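Local coordinates for translation initiation factor eIF2b-like protein (PDB 4ZEM) that serves as the beta subunit of eIF2B, the heterodecameric complex that probably promotes guanine-nucleotide exchange on eIF2 at the start of protein synthesis, at residues A[192-197]-A[216-221]; A[263-268]-A[297-302]; A[305-310]-A[362-367]. All coordinates share one frame; numbering follows the deposited sequence. Where two conformers were deposited one is given.

Contact 1: A[192-197]-A[216-221]; sequences GDYVLA and RFTVIL
Tyr194 to Ala197 run parallel to Thr218 to Leu221, the two strands of a beta-alpha-beta unit connected by helix 202-214 in the Rossmann-like sheet. Backbone bonds alternate between the strands: Val195 N reaches Thr218 O at 2.8 Å, Val195 O accepts from Ile220 N at 2.7 Å, and Ala197 N returns to Ile220 O. Nearer the N-terminal ends, Thr218 N donates to Asp193 O and Gly192 N to Arg216 O.

The Tyr194 ring takes a CH-pi contact: Thr218 CB lies over one face, 4.0 Å from the centroid and displaced toward the rim. With OG1 anti to its carbonyl carbon (chi1 -59°), Thr218 turns the hydroxyl toward the phenol end, where one water joins Thr218 OG1 (2.8 Å) to Tyr194 OH (3.0 Å). Arg264 adds a cation-pi contact with this ring. Without the phenol, as with an alanine here, the water would probably lose one of its two protein holds and Arg264 its aromatic partner.

Apolar side chains meet on both faces of this strand pair. Val195 CG2 touches Phe217 CD2 on one; on the Tyr194 side, Leu196 and Ile220 meet at about a right angle, Leu196 CD2 lying 3.6 Å from Ile220 CG2.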
loop_
_atom_site.group_PDB
_atom_site.type_symbol
_atom_site.label_atom_id
_atom_site.label_comp_id
_atom_site.label_asym_id
_atom_site.label_seq_id
_atom_site.Cartn_x
_atom_site.Cartn_y
_atom_site.Cartn_z
ATOM N N GLY A 192 26.716 13.361 -5.921
ATOM C CA GLY A 192 26.802 13.784 -7.306
ATOM C C GLY A 192 25.836 13.083 -8.252
ATOM O O GLY A 192 25.862 13.318 -9.461
ATOM N N ASP A 193 24.969 12.235 -7.708
ATOM C CA ASP A 193 24.017 11.502 -8.540
ATOM C C ASP A 193 23.067 12.446 -9.264
ATOM O O ASP A 193 22.637 13.470 -8.720
ATOM C CB ASP A 193 23.193 10.522 -7.699
ATOM C CG ASP A 193 23.727 9.106 -7.747
ATOM O OD1 ASP A 193 24.787 8.878 -8.370
ATOM O OD2 ASP A 193 23.080 8.221 -7.144
ATOM N N TYR A 194 22.732 12.078 -10.492
ATOM C CA TYR A 194 21.677 12.745 -11.237
ATOM C C TYR A 194 20.482 11.808 -11.230
ATOM O O TYR A 194 20.491 10.770 -11.901
ATOM C CB TYR A 194 22.143 13.060 -12.652
ATOM C CG TYR A 194 22.641 14.470 -12.811
ATOM C CD1 TYR A 194 22.090 15.326 -13.759
ATOM C CD2 TYR A 194 23.706 14.931 -12.046
ATOM C CE1 TYR A 194 22.574 16.617 -13.920
ATOM C CE2 TYR A 194 24.180 16.227 -12.180
ATOM C CZ TYR A 194 23.618 17.061 -13.118
ATOM O OH TYR A 194 24.110 18.336 -13.250
ATOM N N VAL A 195 19.459 12.178 -10.467
ATOM C CA VAL A 195 18.322 11.296 -10.237
ATOM C C VAL A 195 17.086 11.810 -10.946
ATOM O O VAL A 195 16.591 12.902 -10.659
ATOM C CB VAL A 195 18.019 11.164 -8.722
ATOM C CG1 VAL A 195 16.782 10.316 -8.486
ATOM C CG2 VAL A 195 19.220 10.589 -7.989
ATOM N N LEU A 196 16.555 10.990 -11.843
ATOM C CA LEU A 196 15.379 11.368 -12.600
ATOM C C LEU A 196 14.149 10.846 -11.857
ATOM O O LEU A 196 13.976 9.640 -11.685
ATOM C CB LEU A 196 15.477 10.827 -14.035
ATOM C CG LEU A 196 14.394 11.056 -15.105
ATOM C CD1 LEU A 196 13.180 10.160 -14.939
ATOM C CD2 LEU A 196 13.991 12.521 -15.205
ATOM N N ALA A 197 13.313 11.767 -11.393
ATOM C CA ALA A 197 12.090 11.396 -10.688
ATOM C C ALA A 197 10.896 11.682 -11.571
ATOM O O ALA A 197 10.583 12.842 -11.849
ATOM C CB ALA A 197 11.969 12.154 -9.375
ATOM N N ARG A 216 24.611 14.985 -1.292
ATOM C CA ARG A 216 24.568 16.140 -2.172
ATOM C C ARG A 216 24.374 15.621 -3.596
ATOM O O ARG A 216 25.232 14.909 -4.116
ATOM C CB ARG A 216 25.853 16.961 -2.050
ATOM C CG ARG A 216 25.853 18.279 -2.805
ATOM C CD ARG A 216 27.191 18.528 -3.496
ATOM N NE ARG A 216 27.508 17.481 -4.468
ATOM C CZ ARG A 216 28.653 16.810 -4.516
ATOM N NH1 ARG A 216 29.611 17.054 -3.632
ATOM N NH2 ARG A 216 28.835 15.886 -5.448
ATOM N N PHE A 217 23.257 15.971 -4.228
ATOM C CA PHE A 217 22.950 15.439 -5.555
ATOM C C PHE A 217 21.944 16.312 -6.301
ATOM O O PHE A 217 21.561 17.386 -5.832
ATOM C CB PHE A 217 22.426 13.994 -5.459
ATOM C CG PHE A 217 21.113 13.854 -4.729
ATOM C CD1 PHE A 217 21.050 13.985 -3.345
ATOM C CD2 PHE A 217 19.951 13.519 -5.419
ATOM C CE1 PHE A 217 19.840 13.843 -2.668
ATOM C CE2 PHE A 217 18.742 13.366 -4.742
ATOM C CZ PHE A 217 18.689 13.536 -3.363
ATOM N N THR A 218 21.572 15.868 -7.497
ATOM C CA THR A 218 20.657 16.608 -8.354
ATOM C C THR A 218 19.403 15.802 -8.674
ATOM O O THR A 218 19.482 14.625 -9.028
ATOM C CB THR A 218 21.363 17.023 -9.671
ATOM O OG1 THR A 218 22.506 17.834 -9.362
ATOM C CG2 THR A 218 20.432 17.805 -10.574
ATOM N N VAL A 219 18.247 16.447 -8.578
ATOM C CA VAL A 219 16.991 15.790 -8.910
ATOM C C VAL A 219 16.381 16.396 -10.169
ATOM O O VAL A 219 16.202 17.611 -10.269
ATOM C CB VAL A 219 15.990 15.890 -7.741
ATOM C CG1 VAL A 219 14.628 15.339 -8.134
ATOM C CG2 VAL A 219 16.527 15.151 -6.545
ATOM N N ILE A 220 16.054 15.534 -11.125
ATOM C CA ILE A 220 15.415 15.965 -12.358
ATOM C C ILE A 220 13.945 15.555 -12.322
ATOM O O ILE A 220 13.618 14.378 -12.148
ATOM C CB ILE A 220 16.096 15.364 -13.604
ATOM C CG1 ILE A 220 17.581 15.745 -13.658
ATOM C CG2 ILE A 220 15.382 15.813 -14.870
ATOM C CD1 ILE A 220 18.501 14.742 -12.987
ATOM N N LEU A 221 13.064 16.542 -12.421
ATOM C CA LEU A 221 11.636 16.279 -12.375
ATOM C C LEU A 221 11.060 16.296 -13.785
ATOM O O LEU A 221 11.117 17.313 -14.478
ATOM C CB LEU A 221 10.935 17.304 -11.486
ATOM C CG LEU A 221 11.404 17.336 -10.029
ATOM C CD1 LEU A 221 10.873 18.563 -9.343
ATOM C CD2 LEU A 221 10.933 16.103 -9.289
HETATM O O HOH W 1 24.102 19.761 -10.579
#

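Contact 2: A[263-268]-A[297-302]; sequences PRVNKV and YLKPVI
Val268 and Val301 form a parallel bridge where two neighbouring strands of the Rossmann-like sheet, 267-271 and 301-304, begin side by side. Val268 is bonded through both its backbone polar atoms: its N donates to Pro300 O at 3.0 Å in an almost straight bond, and its O accepts from Ile302 N at 2.8 Å. Flanking this pair, Ile302 CD1 packs against Lys267 CB at 3.8 Å, while the ammonium of Lys267 turns elsewhere, to Gln188 O and the carboxylate of Asp193.

Before the bridge the segments are joined mainly by side chains. Lys299 spans the interval: bent at chi2 (-54°) and then extended, it lays CD and CE alongside Val265 O and brings NZ to Pro263 O at 3.0 Å, tilted 32° from that carbonyl's plane. A second, weak bond runs from Lys299 NZ to Val265 O, so the charged end is received by the two backbone carbonyls of Pro263 and Val265. Lys299 N belongs to the Schellman motif that ends helix 287-296, bonding Ala294 O, with Leu298 as the C-prime residue. Tyr297, at the same helix end, takes the ring of Pro263 over one face in a CH-pi contact: Pro263 CG stands above the middle of the Tyr297 ring, 3.5 Å from its centroid and just 7° off the normal.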
loop_
_atom_site.group_PDB
_atom_site.type_symbol
_atom_site.label_atom_id
_atom_site.label_comp_id
_atom_site.label_asym_id
_atom_site.label_seq_id
_atom_site.Cartn_x
_atom_site.Cartn_y
_atom_site.Cartn_z
ATOM N N PRO A 263 20.095 9.755 -21.050
ATOM C CA PRO A 263 21.493 9.305 -20.966
ATOM C C PRO A 263 22.342 10.037 -19.926
ATOM O O PRO A 263 23.251 9.438 -19.357
ATOM C CB PRO A 263 22.011 9.583 -22.363
ATOM C CG PRO A 263 20.801 9.366 -23.187
ATOM C CD PRO A 263 19.701 9.988 -22.450
ATOM N N ARG A 264 22.066 11.319 -19.706
ATOM C CA ARG A 264 22.722 12.078 -18.644
ATOM C C ARG A 264 22.522 11.478 -17.235
ATOM O O ARG A 264 23.471 11.422 -16.453
ATOM C CB ARG A 264 22.264 13.540 -18.673
ATOM C CG ARG A 264 22.870 14.399 -17.564
ATOM C CD ARG A 264 24.408 14.375 -17.635
ATOM N NE ARG A 264 25.060 15.313 -16.719
ATOM C CZ ARG A 264 25.585 14.978 -15.542
ATOM N NH1 ARG A 264 26.162 15.904 -14.786
ATOM N NH2 ARG A 264 25.511 13.729 -15.103
ATOM N N VAL A 265 21.286 11.106 -16.893
ATOM C CA VAL A 265 20.932 10.750 -15.508
ATOM C C VAL A 265 21.606 9.460 -15.029
ATOM O O VAL A 265 22.015 8.626 -15.831
ATOM C CB VAL A 265 19.399 10.609 -15.316
ATOM C CG1 VAL A 265 18.661 11.701 -16.081
ATOM C CG2 VAL A 265 18.913 9.231 -15.733
ATOM N N ASN A 266 21.800 9.347 -13.720
ATOM C CA ASN A 266 22.364 8.137 -13.116
ATOM C C ASN A 266 21.329 7.041 -12.858
ATOM O O ASN A 266 21.618 5.858 -13.012
ATOM C CB ASN A 266 23.075 8.499 -11.821
ATOM C CG ASN A 266 24.322 9.313 -12.066
ATOM O OD1 ASN A 266 24.369 10.502 -11.753
ATOM N ND2 ASN A 266 25.345 8.676 -12.626
ATOM N N LYS A 267 20.139 7.441 -12.424
ATOM C CA LYS A 267 19.085 6.490 -12.102
ATOM C C LYS A 267 17.711 7.131 -12.221
ATOM O O LYS A 267 17.571 8.352 -12.149
ATOM C CB LYS A 267 19.268 5.924 -10.692
ATOM C CG LYS A 267 19.386 6.975 -9.605
ATOM C CD LYS A 267 20.149 6.428 -8.411
ATOM C CE LYS A 267 21.524 5.935 -8.819
ATOM N NZ LYS A 267 22.301 5.451 -7.651
ATOM N N VAL A 268 16.707 6.282 -12.412
ATOM C CA VAL A 268 15.315 6.698 -12.521
ATOM C C VAL A 268 14.511 6.090 -11.385
ATOM O O VAL A 268 14.605 4.889 -11.123
ATOM C CB VAL A 268 14.688 6.272 -13.864
ATOM C CG1 VAL A 268 13.239 6.715 -13.922
ATOM C CG2 VAL A 268 15.479 6.847 -15.042
ATOM N N TYR A 297 19.450 2.780 -21.970
ATOM C CA TYR A 297 20.738 3.401 -21.691
ATOM C C TYR A 297 21.387 2.901 -20.403
ATOM O O TYR A 297 22.230 3.592 -19.824
ATOM C CB TYR A 297 20.597 4.924 -21.661
ATOM C CG TYR A 297 20.406 5.517 -23.039
ATOM C CD1 TYR A 297 19.137 5.787 -23.535
ATOM C CD2 TYR A 297 21.503 5.778 -23.859
ATOM C CE1 TYR A 297 18.963 6.318 -24.802
ATOM C CE2 TYR A 297 21.340 6.309 -25.126
ATOM C CZ TYR A 297 20.069 6.576 -25.593
ATOM O OH TYR A 297 19.903 7.105 -26.852
ATOM N N LEU A 298 20.966 1.721 -19.949
ATOM C CA LEU A 298 21.573 1.050 -18.796
ATOM C C LEU A 298 21.380 1.849 -17.510
ATOM O O LEU A 298 22.201 1.776 -16.595
ATOM C CB LEU A 298 23.069 0.792 -19.020
ATOM C CG LEU A 298 23.511 -0.330 -19.966
ATOM C CD1 LEU A 298 25.032 -0.485 -19.912
ATOM C CD2 LEU A 298 22.830 -1.647 -19.626
ATOM N N LYS A 299 20.296 2.614 -17.439
ATOM C CA LYS A 299 20.007 3.372 -16.230
ATOM C C LYS A 299 19.117 2.527 -15.331
ATOM O O LYS A 299 18.037 2.098 -15.748
ATOM C CB LYS A 299 19.314 4.696 -16.566
ATOM C CG LYS A 299 20.045 5.542 -17.595
ATOM C CD LYS A 299 21.484 5.777 -17.188
ATOM C CE LYS A 299 22.197 6.677 -18.186
ATOM N NZ LYS A 299 23.618 6.885 -17.798
ATOM N N PRO A 300 19.555 2.304 -14.084
ATOM C CA PRO A 300 18.779 1.509 -13.126
ATOM C C PRO A 300 17.408 2.115 -12.855
ATOM O O PRO A 300 17.283 3.316 -12.599
ATOM C CB PRO A 300 19.647 1.541 -11.864
ATOM C CG PRO A 300 21.027 1.750 -12.379
ATOM C CD PRO A 300 20.859 2.703 -13.530
ATOM N N VAL A 301 16.392 1.265 -12.885
ATOM C CA VAL A 301 15.030 1.697 -12.633
ATOM C C VAL A 301 14.641 1.222 -11.247
ATOM O O VAL A 301 14.658 0.024 -10.969
ATOM C CB VAL A 301 14.043 1.144 -13.680
ATOM C CG1 VAL A 301 12.625 1.514 -13.309
ATOM C CG2 VAL A 301 14.379 1.668 -15.065
ATOM N N ILE A 302 14.322 2.172 -10.375
ATOM C CA ILE A 302 13.995 1.861 -8.990
ATOM C C ILE A 302 12.537 2.197 -8.719
ATOM O O ILE A 302 12.083 3.324 -8.963
ATOM C CB ILE A 302 14.886 2.631 -7.965
ATOM C CG1 ILE A 302 16.375 2.343 -8.165
ATOM C CG2 ILE A 302 14.513 2.267 -6.543
ATOM C CD1 ILE A 302 17.087 3.317 -9.070
#

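Contact 3: A[305-310]-A[362-367]; sequences CGVYKF and TNLGPQ
Asn363 and Val307 make the polar link between these segments: the backbone N of Val307 donates to Asn363 OD1 at 2.9 Å, tilted 15° from the plane of the amide carbonyl. Asn363 CG sits between its own backbone N and carbonyl carbon (chi1 38°), which carries OD1 across to the N-terminal end of the 3-10 turn 307-309. The Asn363 and Val307 side chains cross at about a right angle, with Val307 CG2 beside both OD1 and ND2 of Asn363.

The closely packed, buried part centres on Thr362. Its CA makes a CA-H...O contact with Cys305 O at 3.2 Å, and its methyl CG2 rests against Phe310 CZ at 3.8 Å. The hydroxyl faces back into its own segment, where Thr362 OG1 donates to Gly365 O at 2.9 Å on a lone pair in the carbonyl plane; that oxygen also accepts from Thr362 N. Beyond Phe310 lies helix 372-379, whose Leu372, Ile375 and Tyr376 meet its ring.

On the solvent side the contact thins out. Leu364 is exposed and reaches across merely with CD1, 4.0 Å from Val307 CG2. The type I turn from Thr362 to Gly365 is that of a tight two-residue beta hairpin, connecting strands 359-362 and 365-367 at one margin of the mixed sheet.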
loop_
_atom_site.group_PDB
_atom_site.type_symbol
_atom_site.label_atom_id
_atom_site.label_comp_id
_atom_site.label_asym_id
_atom_site.label_seq_id
_atom_site.Cartn_x
_atom_site.Cartn_y
_atom_site.Cartn_z
ATOM N N CYS A 305 7.999 1.140 -3.313
ATOM C CA CYS A 305 6.720 0.544 -2.941
ATOM C C CYS A 305 6.746 -0.122 -1.570
ATOM O O CYS A 305 7.609 -0.950 -1.291
ATOM C CB CYS A 305 6.311 -0.479 -3.997
ATOM S SG CYS A 305 7.703 -1.498 -4.539
ATOM N N GLY A 306 5.768 0.202 -0.736
ATOM C CA GLY A 306 5.610 -0.469 0.539
ATOM C C GLY A 306 4.933 -1.800 0.291
ATOM O O GLY A 306 4.205 -1.953 -0.693
ATOM N N VAL A 307 5.184 -2.764 1.170
ATOM C CA VAL A 307 4.663 -4.122 1.020
ATOM C C VAL A 307 3.130 -4.161 0.988
ATOM O O VAL A 307 2.539 -5.018 0.329
ATOM C CB VAL A 307 5.206 -5.034 2.152
ATOM C CG1 VAL A 307 4.585 -6.414 2.114
ATOM C CG2 VAL A 307 6.720 -5.127 2.050
ATOM N N TYR A 308 2.485 -3.224 1.676
ATOM C CA TYR A 308 1.027 -3.167 1.657
ATOM C C TYR A 308 0.486 -2.885 0.248
ATOM O O TYR A 308 -0.687 -3.123 -0.030
ATOM C CB TYR A 308 0.493 -2.131 2.662
ATOM C CG TYR A 308 0.679 -0.681 2.291
ATOM C CD1 TYR A 308 -0.357 0.041 1.715
ATOM C CD2 TYR A 308 1.882 -0.022 2.538
ATOM C CE1 TYR A 308 -0.204 1.374 1.383
ATOM C CE2 TYR A 308 2.047 1.318 2.206
ATOM C CZ TYR A 308 1.002 2.008 1.629
ATOM O OH TYR A 308 1.154 3.334 1.291
ATOM N N LYS A 309 1.328 -2.362 -0.635
ATOM C CA LYS A 309 0.911 -2.155 -2.015
ATOM C C LYS A 309 1.186 -3.377 -2.912
ATOM O O LYS A 309 0.886 -3.361 -4.107
ATOM C CB LYS A 309 1.573 -0.890 -2.568
ATOM C CG LYS A 309 1.223 0.312 -1.706
ATOM C CD LYS A 309 0.875 1.569 -2.472
ATOM C CE LYS A 309 2.071 2.456 -2.702
ATOM N NZ LYS A 309 1.637 3.761 -3.275
ATOM N N PHE A 310 1.734 -4.441 -2.329
ATOM C CA PHE A 310 1.941 -5.697 -3.059
ATOM C C PHE A 310 0.626 -6.443 -3.300
ATOM O O PHE A 310 0.043 -6.988 -2.359
ATOM C CB PHE A 310 2.894 -6.620 -2.299
ATOM C CG PHE A 310 4.350 -6.304 -2.497
ATOM C CD1 PHE A 310 4.802 -4.994 -2.516
ATOM C CD2 PHE A 310 5.272 -7.326 -2.664
ATOM C CE1 PHE A 310 6.150 -4.707 -2.696
ATOM C CE2 PHE A 310 6.616 -7.046 -2.845
ATOM C CZ PHE A 310 7.054 -5.733 -2.864
ATOM N N THR A 362 11.509 -1.333 -0.852
ATOM C CA THR A 362 10.396 -1.513 0.074
ATOM C C THR A 362 10.772 -1.109 1.495
ATOM O O THR A 362 11.931 -0.819 1.780
ATOM C CB THR A 362 9.922 -2.988 0.090
ATOM O OG1 THR A 362 10.868 -3.786 0.820
ATOM C CG2 THR A 362 9.805 -3.532 -1.321
ATOM N N ASN A 363 9.791 -1.112 2.387
ATOM C CA ASN A 363 10.039 -0.840 3.801
ATOM C C ASN A 363 11.019 -1.843 4.409
ATOM O O ASN A 363 11.647 -1.571 5.432
ATOM C CB ASN A 363 8.733 -0.848 4.590
ATOM C CG ASN A 363 7.777 -1.920 4.118
ATOM O OD1 ASN A 363 7.374 -1.943 2.953
ATOM N ND2 ASN A 363 7.457 -2.853 5.005
ATOM N N LEU A 364 11.087 -3.025 3.804
ATOM C CA LEU A 364 12.050 -4.064 4.169
ATOM C C LEU A 364 13.435 -3.855 3.532
ATOM O O LEU A 364 14.401 -4.516 3.897
ATOM C CB LEU A 364 11.496 -5.436 3.782
ATOM C CG LEU A 364 10.118 -5.734 4.372
ATOM C CD1 LEU A 364 9.620 -7.109 3.943
ATOM C CD2 LEU A 364 10.169 -5.614 5.891
ATOM N N GLY A 365 13.509 -2.986 2.532
ATOM C CA GLY A 365 14.763 -2.710 1.855
ATOM C C GLY A 365 14.645 -2.966 0.362
ATOM O O GLY A 365 13.589 -3.387 -0.122
ATOM N N PRO A 366 15.734 -2.731 -0.380
ATOM C CA PRO A 366 15.724 -2.974 -1.827
ATOM C C PRO A 366 15.632 -4.466 -2.137
ATOM O O PRO A 366 16.242 -5.274 -1.439
ATOM C CB PRO A 366 17.057 -2.375 -2.285
ATOM C CG PRO A 366 17.934 -2.503 -1.082
ATOM C CD PRO A 366 17.032 -2.204 0.075
ATOM N N GLN A 367 14.845 -4.822 -3.149
ATOM C CA GLN A 367 14.614 -6.226 -3.499
ATOM C C GLN A 367 14.711 -6.428 -5.004
ATOM O O GLN A 367 14.478 -5.493 -5.775
ATOM C CB GLN A 367 13.235 -6.698 -3.014
ATOM C CG GLN A 367 12.887 -6.290 -1.587
ATOM C CD GLN A 367 13.511 -7.184 -0.538
ATOM O OE1 GLN A 367 13.817 -8.349 -0.796
ATOM N NE2 GLN A 367 13.716 -6.635 0.654
#

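How the contacts relate
Following the chain, contact 1 closes first, bringing strand 218-222 back beside strand 194-198 after one helix. Contact 2 then closes a longer excursion that includes helix 287-296 and sets strand 301-304 next to 267-271. Contact 3 opens just after strand 301-304 and closes the longest of the three loops, at the hairpin of strands 359-362 and 365-367. The three stand in series, neither nested nor crossed, and all reach the same mixed sheet, contact 3 through its hairpin. Contacts 1 and 2 touch, since strands 194-198 and 267-271 are neighbours: Leu196 N bonds Lys267 O at 2.8 Å. Contact 3 lies apart, its centre about 21 Å from that of contact 2, nearer the middle of the chain.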